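Local coordinates for Vpx protein (Simian immunodeficiency virus, PDB 4Z8L), which probably acts, like related lentiviral Vpr and Vpx accessory proteins, by redirecting a host ubiquitin ligase, and is predicted to delay infected cells in G2, at residues 27-30 / 31-35; 52-55 / 56-60; 62-65 / 66-69. One frame throughout, in Å; residues are numbered along the deposited sequence.

Overall arrangement
Contacts 1, 2 and 3 sample, one apiece, the helices of this protein, a three-helix bundle with a zinc site at one end. Contact 1 lies on helix 21-35, contact 2 at the end of helix 45-58 and contact 3 at the start of helix 63-84, in series along the chain. The centres of contacts 2 and 3 are about 9 Å apart, and their side chains touch across the short turn linking the two helices. Contact 1 is about 15 Å from contact 3, centre to centre, and meets it through L28; its centre is about 22 Å from that of contact 2, with no touch. Helix 63-84 thus packs against both helix 45-58 and helix 21-35.

Contact 1: residues 27-30 / 31-35; sequences SLER and INREA
E29 and R33 face each other one turn apart on helix 21-35, the first helix of the three-helix bundle of Vpr and Vpx proteins, and illustrate the classic i to i+4 ion pair. The carboxylate oxygen OE2 of E29 comes over one face of the R33 guanidinium nearest NH1, and the two flat groups are turned 57° against each other. The pair counts as a salt bridge, though the modelled 2.4 Å between E29 OE2 and R33 NH1 is doubtful. Two bends in the arginine chain, at chi2 and chi3, fold it back toward the glutamate. Its NH2 reaches an acidic side chain of another protein as well, and because an acidic side chain of that protein also lies close to E29 OE2, R33 probably offsets charge on both sides of the interface.

Backbone bonds of the regular helical kind underlie the pair. I31 N donates to S27 O at 2.9 Å, and E34 N donates to R30 O at 3.0 Å. A35 N continues the series to I31 O, at 2.9 Å.

Apolar and amide groups look toward the core. In I31, CG1 sits between the backbone N and the carbonyl carbon (chi1 66°), where it passes L28 O, while CG2 lies by S27 O; the side chain also packs on L71, M74 and H75 of helix 63-84. N32 points its OD1 to the hydroxyl of Y70, a hydrogen bond that ties the two helices together. Toward the zinc end, the E34 side chain comes within about 4 Å of that of H38, a metal ligand, while E34 CB rests 3.4 Å from R30 O.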
# COMPACT_ATOMS: atom_id res chain seq x y z
N SER B 27 -9.93 -3.03 14.12
CA SER B 27 -9.07 -2.45 13.09
C SER B 27 -8.00 -1.57 13.71
O SER B 27 -6.80 -1.83 13.54
CB SER B 27 -9.88 -1.64 12.09
OG SER B 27 -10.99 -2.38 11.60
N LEU B 28 -8.42 -0.55 14.46
CA LEU B 28 -7.49 0.36 15.12
C LEU B 28 -6.49 -0.43 15.93
O LEU B 28 -5.28 -0.18 15.90
CB LEU B 28 -8.21 1.33 16.06
CG LEU B 28 -9.15 2.37 15.48
CD1 LEU B 28 -9.94 3.01 16.61
CD2 LEU B 28 -8.33 3.40 14.75
N GLU B 29 -7.03 -1.40 16.66
CA GLU B 29 -6.22 -2.15 17.59
C GLU B 29 -5.10 -2.85 16.84
O GLU B 29 -3.94 -2.47 16.98
CB GLU B 29 -7.11 -3.16 18.33
CG GLU B 29 -6.43 -4.04 19.36
CD GLU B 29 -6.05 -3.29 20.61
OE1 GLU B 29 -6.14 -2.04 20.63
OE2 GLU B 29 -5.70 -3.97 21.60
N ARG B 30 -5.45 -3.72 15.90
CA ARG B 30 -4.45 -4.60 15.32
C ARG B 30 -3.54 -3.86 14.35
O ARG B 30 -2.38 -4.26 14.15
CB ARG B 30 -5.12 -5.81 14.64
CG ARG B 30 -6.18 -5.48 13.61
CD ARG B 30 -6.87 -6.76 13.12
NE ARG B 30 -7.25 -7.62 14.24
CZ ARG B 30 -7.96 -8.74 14.12
NH1 ARG B 30 -8.40 -9.14 12.94
NH2 ARG B 30 -8.25 -9.46 15.20
N ILE B 31 -4.03 -2.75 13.79
CA ILE B 31 -3.14 -1.94 12.98
C ILE B 31 -2.10 -1.31 13.90
O ILE B 31 -0.95 -1.14 13.50
CB ILE B 31 -3.85 -0.82 12.16
CG1 ILE B 31 -4.46 0.24 13.08
CG2 ILE B 31 -4.91 -1.39 11.25
CD1 ILE B 31 -4.86 1.50 12.37
N ASN B 32 -2.48 -0.98 15.13
CA ASN B 32 -1.49 -0.46 16.07
C ASN B 32 -0.49 -1.52 16.53
O ASN B 32 0.72 -1.27 16.56
CB ASN B 32 -2.16 0.17 17.30
CG ASN B 32 -2.92 1.43 16.96
OD1 ASN B 32 -2.33 2.45 16.62
ND2 ASN B 32 -4.24 1.38 17.08
N ARG B 33 -1.00 -2.70 16.89
CA ARG B 33 -0.14 -3.81 17.30
C ARG B 33 0.89 -4.10 16.21
O ARG B 33 2.04 -4.41 16.51
CB ARG B 33 -0.91 -5.11 17.61
CG ARG B 33 -2.36 -5.01 18.10
CD ARG B 33 -2.63 -3.85 19.05
NE ARG B 33 -2.09 -4.01 20.39
CZ ARG B 33 -2.65 -4.74 21.34
NH1 ARG B 33 -3.79 -5.38 21.10
NH2 ARG B 33 -2.09 -4.80 22.54
N GLU B 34 0.48 -3.98 14.95
CA GLU B 34 1.41 -4.27 13.86
C GLU B 34 2.34 -3.10 13.56
O GLU B 34 3.51 -3.30 13.23
CB GLU B 34 0.64 -4.67 12.60
CG GLU B 34 1.53 -4.95 11.40
CD GLU B 34 1.87 -6.43 11.25
OE1 GLU B 34 1.12 -7.27 11.80
OE2 GLU B 34 2.87 -6.74 10.58
N ALA B 35 1.82 -1.88 13.68
CA ALA B 35 2.63 -0.70 13.40
C ALA B 35 3.70 -0.45 14.45
O ALA B 35 4.69 0.23 14.17
CB ALA B 35 1.74 0.52 13.27

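Contact 2: residues 52-55 / 56-60; sequences VEHW and HDRHQ
H59 reaches back to H54 just past the C-terminal end of helix 45-58, where its ND1 donates to H54 O over 3.1 Å. The bond is nearly straight at the hydrogen (168°), and the oxygen lies at the edge of the imidazole, close to its plane; seen from the acceptor, however, the donor stands above the carbonyl plane. H59 N makes a second, weak bond to the same H54 O, so one carbonyl receives both the backbone and the ring of H59. The turns here are widened to the pi type: R58 N donates to E53 O at 3.1 Å, and D57 N bonds weakly to V52 O.

Around this polar core the H54 ring meets two neighbours. It lies side by side with the H59 ring, centroids 5.0 Å apart and planes oblique. R58 crosses it, its guanidinium presenting one face to H54 CG, with R58 NH1 3.2 Å from H54 CE1. Farther out, V52 CG2 packs at the edge of the H56 ring, 3.6 Å from H56 CD2. H56 ND1 bonds to R61 O of the connecting turn, while W55 meets Y65 of helix 63-84 edge-to-face.

Since ND1 is the donor, H59 must carry a proton there, while the nearby R58 guanidinium would probably disfavour a positive charge on H54.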
# COMPACT_ATOMS: atom_id res chain seq x y z
N VAL B 52 -7.09 13.52 17.02
CA VAL B 52 -8.04 13.76 18.09
C VAL B 52 -8.06 15.26 18.34
O VAL B 52 -9.03 15.80 18.87
CB VAL B 52 -7.72 12.97 19.39
CG1 VAL B 52 -6.47 13.50 20.06
CG2 VAL B 52 -8.89 13.04 20.36
N GLU B 53 -6.98 15.94 17.95
CA GLU B 53 -6.94 17.39 18.08
C GLU B 53 -7.69 18.06 16.94
O GLU B 53 -8.28 19.12 17.13
CB GLU B 53 -5.50 17.90 18.13
CG GLU B 53 -4.75 17.59 19.42
CD GLU B 53 -3.26 17.82 19.29
OE1 GLU B 53 -2.87 18.78 18.59
OE2 GLU B 53 -2.48 17.05 19.88
N HIS B 54 -7.66 17.46 15.75
CA HIS B 54 -8.16 18.16 14.58
C HIS B 54 -9.65 17.97 14.33
O HIS B 54 -10.43 18.92 14.38
CB HIS B 54 -7.39 17.73 13.33
CG HIS B 54 -7.57 18.65 12.17
ND1 HIS B 54 -8.16 19.89 12.28
CD2 HIS B 54 -7.25 18.50 10.86
CE1 HIS B 54 -8.19 20.47 11.09
NE2 HIS B 54 -7.64 19.65 10.22
N TRP B 55 -10.06 16.73 14.06
CA TRP B 55 -11.44 16.48 13.67
C TRP B 55 -12.28 16.39 14.92
O TRP B 55 -13.36 16.97 15.00
CB TRP B 55 -11.56 15.19 12.86
CG TRP B 55 -11.12 15.38 11.47
CD1 TRP B 55 -11.64 16.24 10.55
CD2 TRP B 55 -10.01 14.74 10.84
NE1 TRP B 55 -10.94 16.15 9.37
CE2 TRP B 55 -9.94 15.24 9.52
CE3 TRP B 55 -9.09 13.78 11.25
CZ2 TRP B 55 -8.97 14.80 8.62
CZ3 TRP B 55 -8.13 13.35 10.36
CH2 TRP B 55 -8.08 13.86 9.06
N HIS B 56 -11.79 15.67 15.91
CA HIS B 56 -12.52 15.63 17.16
C HIS B 56 -12.58 16.95 17.90
O HIS B 56 -13.65 17.40 18.26
CB HIS B 56 -11.98 14.60 18.11
CG HIS B 56 -12.60 14.71 19.47
ND1 HIS B 56 -13.94 14.96 19.66
CD2 HIS B 56 -12.04 14.66 20.70
CE1 HIS B 56 -14.18 15.06 20.96
NE2 HIS B 56 -13.04 14.89 21.61
N ASP B 57 -11.43 17.53 18.23
CA ASP B 57 -11.47 18.74 19.03
C ASP B 57 -11.92 19.93 18.20
O ASP B 57 -13.00 20.48 18.42
CB ASP B 57 -10.12 19.02 19.68
CG ASP B 57 -9.81 18.06 20.82
OD1 ASP B 57 -10.76 17.45 21.36
OD2 ASP B 57 -8.63 17.92 21.18
N ARG B 58 -11.09 20.32 17.24
CA ARG B 58 -11.26 21.57 16.52
C ARG B 58 -12.55 21.67 15.70
O ARG B 58 -13.11 22.76 15.55
CB ARG B 58 -10.04 21.78 15.62
CG ARG B 58 -10.18 22.83 14.54
CD ARG B 58 -8.92 22.82 13.71
NE ARG B 58 -7.75 22.69 14.57
CZ ARG B 58 -6.51 22.48 14.13
NH1 ARG B 58 -6.28 22.36 12.83
NH2 ARG B 58 -5.51 22.37 14.99
N HIS B 59 -13.06 20.55 15.21
CA HIS B 59 -14.31 20.60 14.44
C HIS B 59 -15.41 19.86 15.18
O HIS B 59 -16.48 19.61 14.63
CB HIS B 59 -14.11 20.00 13.05
CG HIS B 59 -13.18 20.78 12.18
ND1 HIS B 59 -11.81 20.63 12.22
CD2 HIS B 59 -13.42 21.73 11.24
CE1 HIS B 59 -11.25 21.44 11.35
NE2 HIS B 59 -12.20 22.12 10.74
N GLN B 60 -15.13 19.55 16.45
CA GLN B 60 -16.04 18.84 17.35
C GLN B 60 -16.87 17.76 16.65
O GLN B 60 -18.10 17.81 16.65
CB GLN B 60 -16.92 19.82 18.12
CG GLN B 60 -16.08 20.79 18.97
CD GLN B 60 -16.41 20.71 20.45
OE1 GLN B 60 -17.58 20.72 20.85
NE2 GLN B 60 -15.38 20.61 21.28

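Contact 3: residues 62-65 / 66-69; sequences SLDY and AKYR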
# COMPACT_ATOMS: atom_id res chain seq x y z
N SER B 62 -17.25 13.32 15.86
CA SER B 62 -17.26 12.13 16.70
C SER B 62 -15.84 11.64 16.94
O SER B 62 -14.95 11.87 16.13
CB SER B 62 -18.09 11.02 16.06
OG SER B 62 -17.98 9.81 16.80
N LEU B 63 -15.64 10.97 18.07
CA LEU B 63 -14.34 10.40 18.37
C LEU B 63 -14.13 9.21 17.46
O LEU B 63 -13.02 8.92 17.03
CB LEU B 63 -14.23 10.00 19.84
CG LEU B 63 -12.87 9.47 20.28
CD1 LEU B 63 -11.79 10.50 19.96
CD2 LEU B 63 -12.88 9.16 21.76
N ASP B 64 -15.23 8.51 17.17
CA ASP B 64 -15.21 7.41 16.23
C ASP B 64 -14.79 7.89 14.84
O ASP B 64 -14.14 7.16 14.10
CB ASP B 64 -16.58 6.73 16.16
CG ASP B 64 -16.93 6.01 17.44
OD1 ASP B 64 -16.01 5.75 18.25
OD2 ASP B 64 -18.12 5.69 17.64
N TYR B 65 -15.16 9.12 14.51
CA TYR B 65 -14.81 9.68 13.21
C TYR B 65 -13.31 9.94 13.13
O TYR B 65 -12.65 9.54 12.17
CB TYR B 65 -15.59 10.96 12.93
CG TYR B 65 -15.30 11.53 11.56
CD1 TYR B 65 -15.90 10.99 10.43
CD2 TYR B 65 -14.39 12.56 11.38
CE1 TYR B 65 -15.62 11.48 9.17
CE2 TYR B 65 -14.11 13.07 10.12
CZ TYR B 65 -14.73 12.52 9.02
OH TYR B 65 -14.46 13.01 7.77
N ALA B 66 -12.79 10.61 14.15
CA ALA B 66 -11.36 10.91 14.23
C ALA B 66 -10.53 9.63 14.25
O ALA B 66 -9.46 9.56 13.66
CB ALA B 66 -11.06 11.76 15.46
N LYS B 67 -11.04 8.62 14.95
CA LYS B 67 -10.36 7.34 15.02
C LYS B 67 -10.43 6.62 13.67
O LYS B 67 -9.52 5.88 13.31
CB LYS B 67 -10.96 6.46 16.11
CG LYS B 67 -10.59 6.90 17.52
CD LYS B 67 -11.13 5.96 18.59
CE LYS B 67 -12.58 5.59 18.36
NZ LYS B 67 -13.08 4.71 19.45
N TYR B 68 -11.50 6.87 12.92
CA TYR B 68 -11.65 6.30 11.59
C TYR B 68 -10.65 6.91 10.62
O TYR B 68 -10.00 6.19 9.85
CB TYR B 68 -13.08 6.48 11.09
CG TYR B 68 -13.29 5.99 9.67
CD1 TYR B 68 -13.19 4.64 9.36
CD2 TYR B 68 -13.59 6.88 8.65
CE1 TYR B 68 -13.38 4.20 8.06
CE2 TYR B 68 -13.78 6.45 7.36
CZ TYR B 68 -13.67 5.10 7.07
OH TYR B 68 -13.86 4.67 5.78
N ARG B 69 -10.54 8.23 10.64
CA ARG B 69 -9.60 8.93 9.78
C ARG B 69 -8.15 8.58 10.15
O ARG B 69 -7.28 8.45 9.27
CB ARG B 69 -9.82 10.44 9.86
CG ARG B 69 -11.18 10.88 9.34
CD ARG B 69 -11.32 10.63 7.84
NE ARG B 69 -10.27 11.30 7.07
CZ ARG B 69 -10.41 12.51 6.52
NH1 ARG B 69 -11.55 13.17 6.65
NH2 ARG B 69 -9.41 13.04 5.84
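A66 N bonds to S62 O over 3.2 Å, opening the regular i+4 to i pattern at the start of helix 63-84. The next bonds follow in step: K67 N to L63 O at 2.9 Å, Y68 N to D64 O, and R69 N to Y65 O, again 2.9 Å. S62 stands at the N-cap position, and its OG accepts a weak capping bond from D64 N.

Among the side chains, Y65 and R69 run side by side one turn apart. With CG anti to the backbone N (chi1 -177°), the tyrosine ring leans out from the helix and toward its C-terminal end, and R69 lays its CG over one face of the ring, a CH-pi contact of 4.1 Å to the centroid, shifted toward the rim. The arginine chain then bends at chi2 and chi3, bringing NH1 to the phenol: R69 NH1 donates to Y65 OH over 3.1 Å, with the oxygen in the guanidinium plane, which stands almost upright to the ring (84°).

In the three-helix bundle this first part of helix 63-84 is wedged between the other two helices. A66 rests on H56 and R69 on W55 of helix 45-58, whereas Y68 leans on L24 of helix 21-35. The hydroxyls of Y65 and Y68 each hydrogen-bond to an acidic side chain of another protein, and R69 NH2 forms a salt bridge with one, so Y65 and R69 belong to a binding surface.

Elsewhere on the turn, D64 and K67 point the same way, and D64 OD1 and K67 NZ form a salt bridge at 3.3 Å whose hydrogen bond is weak. The lysine reaches it with its chain passing close over L63 O, bent at chi3.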